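Local coordinates for protein aldehyde dehydrogenase (Anabaena variabilis, PDB 4H7N) that probably oxidises aldehydes to carboxylic acids with NAD+ as electron acceptor, as other members of the aldehyde dehydrogenase family do, at residues A[245-250]-A[279-284]; A[251-256]-A[395-400]; A[238-243]-A[405-410]; A[285-290]-A[331-336]. All coordinates share one frame; numbering follows the deposited sequence.

Interaction 1 (A[245-250]-A[279-284])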
loop_
_atom_site.group_PDB
_atom_site.type_symbol
_atom_site.label_atom_id
_atom_site.label_comp_id
_atom_site.label_asym_id
_atom_site.label_seq_id
_atom_site.Cartn_x
_atom_site.Cartn_y
_atom_site.Cartn_z
ATOM N N ALA A 245 2.806 -36.030 -13.952
ATOM C CA ALA A 245 1.465 -35.382 -13.977
ATOM C C ALA A 245 0.360 -36.279 -14.514
ATOM O O ALA A 245 0.625 -37.167 -15.287
ATOM C CB ALA A 245 1.498 -34.110 -14.822
ATOM N N ASN A 246 -0.890 -35.967 -14.169
ATOM C CA ASN A 246 -2.053 -36.595 -14.795
ATOM C C ASN A 246 -2.332 -35.796 -16.071
ATOM O O ASN A 246 -2.879 -34.684 -15.998
ATOM C CB ASN A 246 -3.271 -36.563 -13.858
ATOM C CG ASN A 246 -4.530 -37.173 -14.476
ATOM O OD1 ASN A 246 -4.725 -37.163 -15.687
ATOM N ND2 ASN A 246 -5.420 -37.672 -13.620
ATOM N N LEU A 247 -1.936 -36.342 -17.222
ATOM C CA LEU A 247 -1.975 -35.583 -18.486
ATOM C C LEU A 247 -3.374 -35.282 -18.987
ATOM O O LEU A 247 -3.570 -34.311 -19.720
ATOM C CB LEU A 247 -1.219 -36.315 -19.591
ATOM C CG LEU A 247 0.275 -36.505 -19.300
ATOM C CD1 LEU A 247 0.901 -37.297 -20.450
ATOM C CD2 LEU A 247 0.966 -35.172 -19.087
ATOM N N GLU A 248 -4.324 -36.165 -18.661
ATOM C CA GLU A 248 -5.705 -35.972 -19.035
ATOM C C GLU A 248 -6.289 -34.718 -18.373
ATOM O O GLU A 248 -6.937 -33.899 -19.039
ATOM C CB GLU A 248 -6.508 -37.237 -18.669
ATOM C CG GLU A 248 -7.993 -37.098 -18.888
ATOM C CD GLU A 248 -8.349 -36.916 -20.353
ATOM O OE1 GLU A 248 -7.788 -37.637 -21.212
ATOM O OE2 GLU A 248 -9.203 -36.069 -20.643
ATOM N N LEU A 249 -6.059 -34.566 -17.058
ATOM C CA LEU A 249 -6.481 -33.394 -16.354
ATOM C C LEU A 249 -5.632 -32.196 -16.777
ATOM O O LEU A 249 -6.142 -31.092 -16.973
ATOM C CB LEU A 249 -6.350 -33.600 -14.824
ATOM C CG LEU A 249 -7.332 -34.659 -14.259
ATOM C CD1 LEU A 249 -7.112 -34.823 -12.740
ATOM C CD2 LEU A 249 -8.813 -34.362 -14.555
ATOM N N ALA A 250 -4.335 -32.401 -16.923
ATOM C CA ALA A 250 -3.453 -31.259 -17.246
ATOM C C ALA A 250 -3.819 -30.640 -18.604
ATOM O O ALA A 250 -3.811 -29.413 -18.765
ATOM C CB ALA A 250 -1.994 -31.685 -17.236
ATOM N N PHE A 279 6.356 -34.732 -23.458
ATOM C CA PHE A 279 6.112 -33.568 -24.284
ATOM C C PHE A 279 5.229 -33.876 -25.508
ATOM O O PHE A 279 4.177 -33.236 -25.728
ATOM C CB PHE A 279 7.468 -32.980 -24.683
ATOM C CG PHE A 279 7.368 -31.931 -25.740
ATOM C CD1 PHE A 279 6.831 -30.709 -25.455
ATOM C CD2 PHE A 279 7.821 -32.186 -27.029
ATOM C CE1 PHE A 279 6.733 -29.736 -26.429
ATOM C CE2 PHE A 279 7.717 -31.232 -28.004
ATOM C CZ PHE A 279 7.165 -29.998 -27.706
ATOM N N GLU A 280 5.643 -34.881 -26.269
ATOM C CA GLU A 280 4.975 -35.264 -27.502
ATOM C C GLU A 280 3.524 -35.700 -27.218
ATOM O O GLU A 280 2.568 -35.232 -27.841
ATOM C CB GLU A 280 5.762 -36.389 -28.206
ATOM C CG GLU A 280 4.999 -36.972 -29.394
ATOM C CD GLU A 280 5.723 -38.079 -30.165
ATOM O OE1 GLU A 280 6.733 -38.621 -29.660
ATOM O OE2 GLU A 280 5.243 -38.445 -31.269
ATOM N N GLU A 281 3.380 -36.590 -26.250
ATOM C CA GLU A 281 2.080 -37.122 -25.834
ATOM C C GLU A 281 1.112 -36.011 -25.365
ATOM O O GLU A 281 -0.092 -35.980 -25.684
ATOM C CB GLU A 281 2.402 -38.089 -24.711
ATOM C CG GLU A 281 1.290 -38.791 -23.988
ATOM C CD GLU A 281 1.883 -39.752 -22.955
ATOM O OE1 GLU A 281 3.143 -39.968 -22.923
ATOM O OE2 GLU A 281 1.078 -40.289 -22.187
ATOM N N PHE A 282 1.667 -35.086 -24.604
ATOM C CA PHE A 282 0.925 -33.945 -24.118
ATOM C C PHE A 282 0.446 -33.043 -25.249
ATOM O O PHE A 282 -0.724 -32.680 -25.290
ATOM C CB PHE A 282 1.810 -33.130 -23.169
ATOM C CG PHE A 282 1.169 -31.881 -22.671
ATOM C CD1 PHE A 282 1.306 -30.706 -23.358
ATOM C CD2 PHE A 282 0.475 -31.867 -21.466
ATOM C CE1 PHE A 282 0.719 -29.539 -22.893
ATOM C CE2 PHE A 282 -0.124 -30.699 -20.999
ATOM C CZ PHE A 282 0.004 -29.538 -21.716
ATOM N N TYR A 283 1.316 -32.649 -26.166
ATOM C CA TYR A 283 0.856 -31.681 -27.128
ATOM C C TYR A 283 -0.155 -32.296 -28.107
ATOM O O TYR A 283 -1.075 -31.608 -28.542
ATOM C CB TYR A 283 1.993 -30.910 -27.809
ATOM C CG TYR A 283 2.747 -31.531 -28.931
ATOM C CD1 TYR A 283 2.170 -31.685 -30.171
ATOM C CD2 TYR A 283 4.091 -31.860 -28.784
ATOM C CE1 TYR A 283 2.875 -32.212 -31.227
ATOM C CE2 TYR A 283 4.828 -32.387 -29.833
ATOM C CZ TYR A 283 4.218 -32.566 -31.061
ATOM O OH TYR A 283 4.906 -33.115 -32.130
ATOM N N HIS A 284 -0.011 -33.583 -28.398
ATOM C CA HIS A 284 -1.012 -34.266 -29.201
ATOM C C HIS A 284 -2.351 -34.352 -28.524
ATOM O O HIS A 284 -3.395 -34.158 -29.168
ATOM C CB HIS A 284 -0.543 -35.652 -29.588
ATOM C CG HIS A 284 0.442 -35.628 -30.704
ATOM N ND1 HIS A 284 0.170 -35.026 -31.914
ATOM C CD2 HIS A 284 1.694 -36.118 -30.796
ATOM C CE1 HIS A 284 1.217 -35.155 -32.714
ATOM N NE2 HIS A 284 2.154 -35.813 -32.057
#

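Interaction 2 (A[251-256]-A[395-400])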
loop_
_atom_site.group_PDB
_atom_site.type_symbol
_atom_site.label_atom_id
_atom_site.label_comp_id
_atom_site.label_asym_id
_atom_site.label_seq_id
_atom_site.Cartn_x
_atom_site.Cartn_y
_atom_site.Cartn_z
ATOM N N THR A 251 -4.131 -31.491 -19.594
ATOM C CA THR A 251 -4.451 -30.959 -20.916
ATOM C C THR A 251 -5.817 -30.267 -20.888
ATOM O O THR A 251 -5.963 -29.214 -21.503
ATOM C CB THR A 251 -4.365 -32.011 -22.040
ATOM O OG1 THR A 251 -5.196 -33.122 -21.707
ATOM C CG2 THR A 251 -2.934 -32.462 -22.266
ATOM N N SER A 252 -6.817 -30.809 -20.191
ATOM C CA SER A 252 -8.088 -30.093 -20.101
ATOM C C SER A 252 -7.923 -28.757 -19.316
ATOM O O SER A 252 -8.496 -27.735 -19.687
ATOM C CB SER A 252 -9.191 -30.950 -19.446
ATOM O OG SER A 252 -9.525 -32.116 -20.204
ATOM N N ALA A 253 -7.162 -28.769 -18.222
ATOM C CA ALA A 253 -7.044 -27.587 -17.387
ATOM C C ALA A 253 -6.302 -26.460 -18.131
ATOM O O ALA A 253 -6.704 -25.301 -18.059
ATOM C CB ALA A 253 -6.313 -27.914 -16.111
ATOM N N ILE A 254 -5.220 -26.831 -18.813
ATOM C CA ILE A 254 -4.364 -25.854 -19.510
ATOM C C ILE A 254 -5.102 -25.300 -20.737
ATOM O O ILE A 254 -5.052 -24.099 -21.013
ATOM C CB ILE A 254 -3.009 -26.464 -19.859
ATOM C CG1 ILE A 254 -2.190 -26.576 -18.559
ATOM C CG2 ILE A 254 -2.290 -25.669 -20.942
ATOM C CD1 ILE A 254 -1.025 -27.511 -18.616
ATOM N N LEU A 255 -5.867 -26.149 -21.415
ATOM C CA LEU A 255 -6.669 -25.642 -22.529
ATOM C C LEU A 255 -7.659 -24.587 -22.050
ATOM O O LEU A 255 -7.782 -23.495 -22.640
ATOM C CB LEU A 255 -7.371 -26.804 -23.238
ATOM C CG LEU A 255 -8.353 -26.355 -24.310
ATOM C CD1 LEU A 255 -7.604 -25.652 -25.432
ATOM C CD2 LEU A 255 -9.195 -27.523 -24.771
ATOM N N TRP A 256 -8.379 -24.886 -20.979
ATOM C CA TRP A 256 -9.366 -23.953 -20.430
ATOM C C TRP A 256 -8.678 -22.665 -19.967
ATOM O O TRP A 256 -9.067 -21.553 -20.305
ATOM C CB TRP A 256 -10.184 -24.595 -19.307
ATOM C CG TRP A 256 -11.200 -23.645 -18.783
ATOM C CD1 TRP A 256 -12.422 -23.346 -19.346
ATOM C CD2 TRP A 256 -11.058 -22.796 -17.654
ATOM N NE1 TRP A 256 -13.058 -22.377 -18.602
ATOM C CE2 TRP A 256 -12.244 -22.019 -17.561
ATOM C CE3 TRP A 256 -10.068 -22.648 -16.681
ATOM C CZ2 TRP A 256 -12.441 -21.079 -16.554
ATOM C CZ3 TRP A 256 -10.253 -21.696 -15.689
ATOM C CH2 TRP A 256 -11.431 -20.916 -15.631
ATOM N N ALA A 395 0.832 -22.223 -12.809
ATOM C CA ALA A 395 0.276 -23.545 -12.503
ATOM C C ALA A 395 1.377 -24.607 -12.543
ATOM O O ALA A 395 2.269 -24.536 -13.405
ATOM C CB ALA A 395 -0.818 -23.882 -13.472
ATOM N N VAL A 396 1.285 -25.598 -11.659
ATOM C CA VAL A 396 2.194 -26.736 -11.681
ATOM C C VAL A 396 1.391 -28.002 -11.529
ATOM O O VAL A 396 0.558 -28.089 -10.626
ATOM C CB VAL A 396 3.194 -26.678 -10.495
ATOM C CG1 VAL A 396 4.178 -27.828 -10.584
ATOM C CG2 VAL A 396 3.962 -25.339 -10.501
ATOM N N PHE A 397 1.692 -28.992 -12.368
ATOM C CA PHE A 397 1.038 -30.275 -12.388
ATOM C C PHE A 397 2.051 -31.355 -12.117
ATOM O O PHE A 397 3.138 -31.410 -12.726
ATOM C CB PHE A 397 0.397 -30.579 -13.741
ATOM C CG PHE A 397 -0.715 -29.663 -14.112
ATOM C CD1 PHE A 397 -0.443 -28.424 -14.656
ATOM C CD2 PHE A 397 -2.042 -30.044 -13.925
ATOM C CE1 PHE A 397 -1.459 -27.564 -14.983
ATOM C CE2 PHE A 397 -3.074 -29.196 -14.281
ATOM C CZ PHE A 397 -2.770 -27.959 -14.821
ATOM N N ALA A 398 1.687 -32.230 -11.201
ATOM C CA ALA A 398 2.466 -33.405 -10.950
ATOM C C ALA A 398 1.597 -34.549 -10.425
ATOM O O ALA A 398 0.366 -34.426 -10.256
ATOM C CB ALA A 398 3.594 -33.082 -9.970
ATOM N N GLY A 399 2.286 -35.650 -10.139
ATOM C CA GLY A 399 1.683 -36.877 -9.654
ATOM C C GLY A 399 1.229 -36.758 -8.235
ATOM O O GLY A 399 0.500 -37.597 -7.783
ATOM N N SER A 400 1.652 -35.725 -7.518
ATOM C CA SER A 400 1.217 -35.552 -6.147
ATOM C C SER A 400 1.270 -34.086 -5.823
ATOM O O SER A 400 2.024 -33.361 -6.445
ATOM C CB SER A 400 2.136 -36.333 -5.187
ATOM O OG SER A 400 3.396 -35.649 -5.069
#

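Interaction 3 (A[238-243]-A[405-410])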
loop_
_atom_site.group_PDB
_atom_site.type_symbol
_atom_site.label_atom_id
_atom_site.label_comp_id
_atom_site.label_asym_id
_atom_site.label_seq_id
_atom_site.Cartn_x
_atom_site.Cartn_y
_atom_site.Cartn_z
ATOM N N PRO A 238 2.774 -18.926 -16.553
ATOM C CA PRO A 238 3.250 -20.226 -17.033
ATOM C C PRO A 238 2.558 -21.423 -16.381
ATOM O O PRO A 238 2.133 -21.342 -15.228
ATOM C CB PRO A 238 4.670 -20.202 -16.654
ATOM C CG PRO A 238 4.704 -19.405 -15.384
ATOM C CD PRO A 238 3.594 -18.410 -15.478
ATOM N N ALA A 239 2.464 -22.511 -17.118
ATOM C CA ALA A 239 2.120 -23.826 -16.558
ATOM C C ALA A 239 3.304 -24.745 -16.773
ATOM O O ALA A 239 3.895 -24.769 -17.873
ATOM C CB ALA A 239 0.853 -24.383 -17.247
ATOM N N ILE A 240 3.661 -25.475 -15.724
ATOM C CA ILE A 240 4.726 -26.465 -15.719
ATOM C C ILE A 240 4.030 -27.812 -15.501
ATOM O O ILE A 240 3.250 -27.997 -14.518
ATOM C CB ILE A 240 5.729 -26.223 -14.565
ATOM C CG1 ILE A 240 6.495 -24.907 -14.768
ATOM C CG2 ILE A 240 6.777 -27.320 -14.523
ATOM C CD1 ILE A 240 7.381 -24.522 -13.574
ATOM N N VAL A 241 4.330 -28.740 -16.396
ATOM C CA VAL A 241 3.793 -30.121 -16.356
ATOM C C VAL A 241 4.962 -31.076 -16.149
ATOM O O VAL A 241 5.793 -31.288 -17.058
ATOM C CB VAL A 241 3.055 -30.477 -17.661
ATOM C CG1 VAL A 241 2.451 -31.870 -17.558
ATOM C CG2 VAL A 241 1.943 -29.475 -17.919
ATOM N N LEU A 242 5.075 -31.593 -14.923
ATOM C CA LEU A 242 6.111 -32.560 -14.590
ATOM C C LEU A 242 5.764 -33.937 -15.104
ATOM O O LEU A 242 4.587 -34.260 -15.417
ATOM C CB LEU A 242 6.332 -32.600 -13.061
ATOM C CG LEU A 242 6.632 -31.228 -12.429
ATOM C CD1 LEU A 242 6.703 -31.386 -10.919
ATOM C CD2 LEU A 242 7.923 -30.624 -12.983
ATOM N N GLU A 243 6.812 -34.763 -15.126
ATOM C CA GLU A 243 6.773 -36.084 -15.724
ATOM C C GLU A 243 5.683 -36.965 -15.114
ATOM O O GLU A 243 5.064 -37.728 -15.837
ATOM C CB GLU A 243 8.151 -36.716 -15.481
ATOM C CG GLU A 243 8.418 -37.983 -16.229
ATOM C CD GLU A 243 9.919 -38.269 -16.241
ATOM O OE1 GLU A 243 10.533 -38.354 -15.146
ATOM O OE2 GLU A 243 10.491 -38.352 -17.340
ATOM N N LEU A 405 4.123 -28.797 -5.240
ATOM C CA LEU A 405 4.334 -27.670 -4.333
ATOM C C LEU A 405 5.823 -27.321 -4.246
ATOM O O LEU A 405 6.188 -26.106 -4.195
ATOM C CB LEU A 405 3.746 -27.924 -2.942
ATOM C CG LEU A 405 2.217 -27.773 -2.766
ATOM C CD1 LEU A 405 1.787 -28.439 -1.472
ATOM C CD2 LEU A 405 1.761 -26.336 -2.766
ATOM N N LYS A 406 6.679 -28.346 -4.226
ATOM C CA LYS A 406 8.145 -28.098 -4.222
ATOM C C LYS A 406 8.566 -27.156 -5.339
ATOM O O LYS A 406 9.421 -26.322 -5.157
ATOM C CB LYS A 406 8.969 -29.384 -4.380
ATOM C CG LYS A 406 9.611 -29.884 -3.113
ATOM C CD LYS A 406 8.603 -30.605 -2.220
ATOM C CE LYS A 406 9.267 -31.437 -1.108
ATOM N NZ LYS A 406 8.281 -32.371 -0.484
ATOM N N VAL A 407 7.973 -27.322 -6.505
ATOM C CA VAL A 407 8.292 -26.505 -7.641
ATOM C C VAL A 407 7.614 -25.171 -7.545
ATOM O O VAL A 407 8.228 -24.103 -7.813
ATOM C CB VAL A 407 7.869 -27.224 -8.928
ATOM C CG1 VAL A 407 7.963 -26.299 -10.136
ATOM C CG2 VAL A 407 8.738 -28.469 -9.108
ATOM N N ALA A 408 6.338 -25.208 -7.158
ATOM C CA ALA A 408 5.553 -23.993 -7.008
ATOM C C ALA A 408 6.160 -22.965 -6.042
ATOM O O ALA A 408 6.147 -21.766 -6.329
ATOM C CB ALA A 408 4.156 -24.333 -6.555
ATOM N N ARG A 409 6.703 -23.435 -4.927
ATOM C CA ARG A 409 7.355 -22.549 -3.986
ATOM C C ARG A 409 8.573 -21.817 -4.569
ATOM O O ARG A 409 8.994 -20.836 -3.999
ATOM C CB ARG A 409 7.768 -23.304 -2.714
ATOM C CG ARG A 409 6.562 -23.771 -1.900
ATOM C CD ARG A 409 6.985 -24.554 -0.658
ATOM N NE ARG A 409 5.839 -25.277 -0.090
ATOM C CZ ARG A 409 5.741 -26.606 0.041
ATOM N NH1 ARG A 409 6.724 -27.446 -0.361
ATOM N NH2 ARG A 409 4.634 -27.110 0.599
ATOM N N GLN A 410 9.090 -22.253 -5.719
ATOM C CA GLN A 410 10.225 -21.572 -6.379
ATOM C C GLN A 410 9.825 -20.501 -7.336
ATOM O O GLN A 410 10.687 -19.804 -7.881
ATOM C CB GLN A 410 11.081 -22.590 -7.112
ATOM C CG GLN A 410 11.696 -23.565 -6.145
ATOM C CD GLN A 410 12.533 -24.610 -6.833
ATOM O OE1 GLN A 410 13.503 -24.287 -7.519
ATOM N NE2 GLN A 410 12.165 -25.861 -6.676
#

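Interaction 4 (A[285-290]-A[331-336])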
loop_
_atom_site.group_PDB
_atom_site.type_symbol
_atom_site.label_atom_id
_atom_site.label_comp_id
_atom_site.label_asym_id
_atom_site.label_seq_id
_atom_site.Cartn_x
_atom_site.Cartn_y
_atom_site.Cartn_z
ATOM N N GLN A 285 -2.348 -34.589 -27.221
ATOM C CA GLN A 285 -3.626 -34.588 -26.526
ATOM C C GLN A 285 -4.217 -33.152 -26.501
ATOM O O GLN A 285 -5.425 -32.938 -26.723
ATOM C CB GLN A 285 -3.525 -35.266 -25.162
ATOM C CG GLN A 285 -4.903 -35.448 -24.578
ATOM C CD GLN A 285 -4.948 -36.027 -23.177
ATOM O OE1 GLN A 285 -6.033 -36.124 -22.617
ATOM N NE2 GLN A 285 -3.802 -36.393 -22.605
ATOM N N LEU A 286 -3.359 -32.161 -26.270
ATOM C CA LEU A 286 -3.796 -30.763 -26.273
ATOM C C LEU A 286 -4.428 -30.357 -27.597
ATOM O O LEU A 286 -5.505 -29.680 -27.638
ATOM C CB LEU A 286 -2.615 -29.824 -25.916
ATOM C CG LEU A 286 -2.996 -28.404 -25.514
ATOM C CD1 LEU A 286 -3.841 -28.364 -24.224
ATOM C CD2 LEU A 286 -1.751 -27.541 -25.326
ATOM N N ILE A 287 -3.757 -30.734 -28.677
ATOM C CA ILE A 287 -4.312 -30.423 -30.002
ATOM C C ILE A 287 -5.716 -30.994 -30.168
ATOM O O ILE A 287 -6.628 -30.291 -30.635
ATOM C CB ILE A 287 -3.410 -30.884 -31.133
ATOM C CG1 ILE A 287 -2.148 -30.023 -31.167
ATOM C CG2 ILE A 287 -4.120 -30.727 -32.484
ATOM C CD1 ILE A 287 -1.019 -30.701 -31.927
ATOM N N ALA A 288 -5.893 -32.262 -29.814
ATOM C CA ALA A 288 -7.190 -32.933 -30.068
ATOM C C ALA A 288 -8.309 -32.194 -29.323
ATOM O O ALA A 288 -9.400 -31.937 -29.879
ATOM C CB ALA A 288 -7.137 -34.387 -29.638
ATOM N N LYS A 289 -8.032 -31.808 -28.066
ATOM C CA LYS A 289 -9.015 -31.076 -27.282
ATOM C C LYS A 289 -9.252 -29.662 -27.809
ATOM O O LYS A 289 -10.382 -29.176 -27.826
ATOM C CB LYS A 289 -8.630 -31.069 -25.761
ATOM C CG LYS A 289 -8.615 -32.465 -25.161
ATOM C CD LYS A 289 -8.057 -32.487 -23.745
ATOM C CE LYS A 289 -8.379 -33.827 -23.085
ATOM N NZ LYS A 289 -7.954 -33.838 -21.652
ATOM N N ALA A 290 -8.198 -28.984 -28.219
ATOM C CA ALA A 290 -8.322 -27.641 -28.765
ATOM C C ALA A 290 -9.122 -27.642 -30.059
ATOM O O ALA A 290 -9.967 -26.771 -30.303
ATOM C CB ALA A 290 -6.962 -27.083 -29.050
ATOM N N ILE A 331 2.968 -24.419 -36.210
ATOM C CA ILE A 331 1.573 -24.262 -35.827
ATOM C C ILE A 331 0.889 -25.585 -36.079
ATOM O O ILE A 331 0.864 -26.037 -37.212
ATOM C CB ILE A 331 0.845 -23.229 -36.720
ATOM C CG1 ILE A 331 1.598 -21.880 -36.751
ATOM C CG2 ILE A 331 -0.626 -23.093 -36.336
ATOM C CD1 ILE A 331 1.389 -20.989 -35.601
ATOM N N HIS A 332 0.319 -26.192 -35.046
ATOM C CA HIS A 332 -0.388 -27.451 -35.229
ATOM C C HIS A 332 -1.875 -27.286 -35.498
ATOM O O HIS A 332 -2.480 -28.151 -36.107
ATOM C CB HIS A 332 -0.166 -28.345 -34.030
ATOM C CG HIS A 332 1.269 -28.667 -33.803
ATOM N ND1 HIS A 332 1.866 -29.792 -34.318
ATOM C CD2 HIS A 332 2.246 -27.986 -33.168
ATOM C CE1 HIS A 332 3.144 -29.814 -33.987
ATOM N NE2 HIS A 332 3.401 -28.723 -33.297
ATOM N N CYS A 333 -2.463 -26.194 -35.039
ATOM C CA CYS A 333 -3.886 -25.948 -35.217
ATOM C C CYS A 333 -4.102 -24.465 -34.996
ATOM O O CYS A 333 -3.307 -23.774 -34.322
ATOM C CB CYS A 333 -4.759 -26.798 -34.256
ATOM S SG CYS A 333 -4.593 -26.478 -32.455
ATOM N N GLY A 334 -5.170 -23.969 -35.580
ATOM C CA GLY A 334 -5.474 -22.550 -35.554
ATOM C C GLY A 334 -4.391 -21.695 -36.187
ATOM O O GLY A 334 -4.029 -21.927 -37.298
ATOM N N GLY A 335 -3.953 -20.635 -35.516
ATOM C CA GLY A 335 -2.833 -19.866 -36.024
ATOM C C GLY A 335 -3.129 -18.753 -36.999
ATOM O O GLY A 335 -2.207 -18.200 -37.562
ATOM N N LYS A 336 -4.398 -18.372 -37.142
ATOM C CA LYS A 336 -4.792 -17.296 -38.042
ATOM C C LYS A 336 -5.744 -16.300 -37.391
ATOM O O LYS A 336 -6.850 -16.682 -37.012
ATOM C CB LYS A 336 -5.549 -17.867 -39.229
ATOM C CG LYS A 336 -4.774 -18.847 -40.063
ATOM C CD LYS A 336 -5.680 -19.389 -41.168
ATOM C CE LYS A 336 -5.637 -20.911 -41.249
ATOM N NZ LYS A 336 -4.322 -21.401 -41.737
#

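Interaction 1 (A[245-250]-A[279-284])
Leu247, in the first turn of helix 247-259, touches two consecutive residues of helix 279-292 and gives one methyl to each. Its CD1 lies against the end of Glu281, 3.5 Å from OE2 of that carboxylate, and the two side chains cross at about a right angle. This is plain van der Waals contact; Glu281 CD and CG also come within range of that methyl. The other methyl, Leu247 CD2, turns to the Phe282 ring and sits 4.1 Å from its CD2. One turn later Ala250 CB meets the same ring, 4.3 Å from Phe282 CE2. Both approach near the ring plane, so the phenyl is met along one edge and not over a face. Phe282 reaches them because its CG is anti to the backbone N (chi1 177°), which carries the ring toward helix 247-259 although its CB does not point there.

Around this first shell, Thr251 and Ile254 of the same helix also touch Phe282, as do Ile272 and Val274 of strand 269-275. The start of helix 247-259 is fixed by Asn246 at the N-cap: its OD1 accepts from Leu249 N at 3.2 Å, nearly straight at the hydrogen (169°), with the donor well above the carbonyl plane. Farther along, Glu248 forms a salt bridge with Lys289, a second tie between the helices, while Leu249 packs on Trp471 of the second subunit. Two neighbouring helices packed against one face of a mainly parallel sheet, each following its strand, are characteristic of the alpha/beta catalytic domain of aldehyde dehydrogenases.

Interaction 2 (A[251-256]-A[395-400])
Phe397 points its ring at helix 247-259 and overlaps two consecutive residues there with its far end. Ala253 CB comes in at the ring edge, near its plane, 3.8 Å from Phe397 CZ and almost as near to CE2. Ile254 serves the neighbouring side of the ring: its CD1 is 3.7 Å from Phe397 CE1, and CG1 lies about as close to that same ring carbon, so the outer branch of the isoleucine runs alongside the phenyl, the two chains sliding past each other in opposite directions. With CG1 anti to the carbonyl carbon (chi1 -74°), Ile254 swings this branch toward the strand. The three residues are buried and wholly apolar in their contact. They join strand 393-397 to a helix lying across one face of the sheet in this aldehyde dehydrogenase fold; the strand pairs in parallel with strand 237-241, through backbone bonds such as those of Ala395 and Phe397 to Ile240. A leucine in place of Phe397 would probably leave Ala253 CB and the outer branch of Ile254 without the ring they pack on, opening a gap between helix and strand. Beyond the ring, Ile254 also packs on Ala239, Val241 and Phe282, whereas Ala253 touches Trp471 of the second subunit. The polar side of the helix turns elsewhere: Ser252 OG bonds to Lys289 NZ and to Asp473 OD2 of that subunit.

Interaction 3 (A[238-243]-A[405-410])
This is an apolar helix-on-sheet contact in the alpha/beta fold of the aldehyde dehydrogenase catalytic domain, where helix 401-408 covers the face of the sheet opposite to the one under helix 247-259. Val407 is the residue of the helix that carries it, straddling two residues of the chain segment it faces. Ile240, on strand 237-241, and Leu242, just past the strand's end, are two apart and so point to the same side, toward the helix. Val241 between them turns the other way and packs on Leu247 and Ile254 of helix 247-259, so the strand has helices on both of its faces, as expected of a central strand in a three-layered domain; its parallel neighbours are strands 269-275 and 393-397.

Val407 also packs on Val378 of helix 378-386 and Val396 of strand 393-397, while Ala385 of helix 378-386 packs on Ile240. All three residues of the contact are buried. Leu405 and Arg409 lie against Gln121 of the second subunit. Gln410 turns its amide back along the chain, and NE2 gives a nearly straight bond of 3.2 Å to Lys406 O, with that oxygen in the amide plane of the glutamine.

The valine's branches divide the work. With CG1 anti to the backbone N (chi1 170°), that methyl of Val407 meets Ile240 CD1 tip to tip at 3.9 Å. The other methyl, Val407 CG2, faces Leu242 CD1 at 4.0 Å, as leucine and valine slide past each other in opposite directions.

Interaction 4 (A[285-290]-A[331-336])
Ile287 and His332 meet through matching first torsions, each with its gamma branch anti to the carbonyl carbon and beside the backbone N (chi1 -70° for Ile287 CG1, -60° for His332 CG). The extended CG1 arm of Ile287 brings CD1 against the root of the histidine, 3.3 Å from His332 CB and 3.6 Å from its CG. That is tight for two carbons, and the two side chains cross at about a right angle. The imidazole itself leads away from residues 285-290: its ring meets that of Tyr283, one turn earlier on the same helix, and NE2 bonds to Thr352 OG1. Cys333 turns the other way round its first bond, with SG between the backbone N and the carbonyl carbon (chi1 64°), and lays its sulfur against two residues of the helix, 4.3 Å from Ile287 CG2 and 4.2 Å from Ala290 CB. Helix 285-290 and strand 331-333 run with their axes 8.9 Å apart at closest. Ile287 and Cys333 both pack on Val350 of antiparallel strand 349-352, Ala290 on Met370 of strand 369-375 and Leu255 of helix 247-259, so helix 279-292 lies over the edge of the sheet that strand 330-333 forms.

From the N terminus, segment 238-243, on strand 237-241, opens the long loop that interaction 3 closes about 160 residues on, in helix 401-408; the other three interactions involve chain within it. Helix 247-259 follows and takes part in interactions 1 and 2. Interaction 1 closes a short loop through strand 269-275 to helix 279-292, and crosses interaction 2, whose loop runs from the same helix to strand 393-397 and is nested within that of interaction 3. Interaction 4 starts after interaction 1 has closed, reaches edge strand 330-333 and is nested inside interaction 2. Interactions 1, 2 and 4 bind two helices and one face of the sheet; interaction 3 secures the other face.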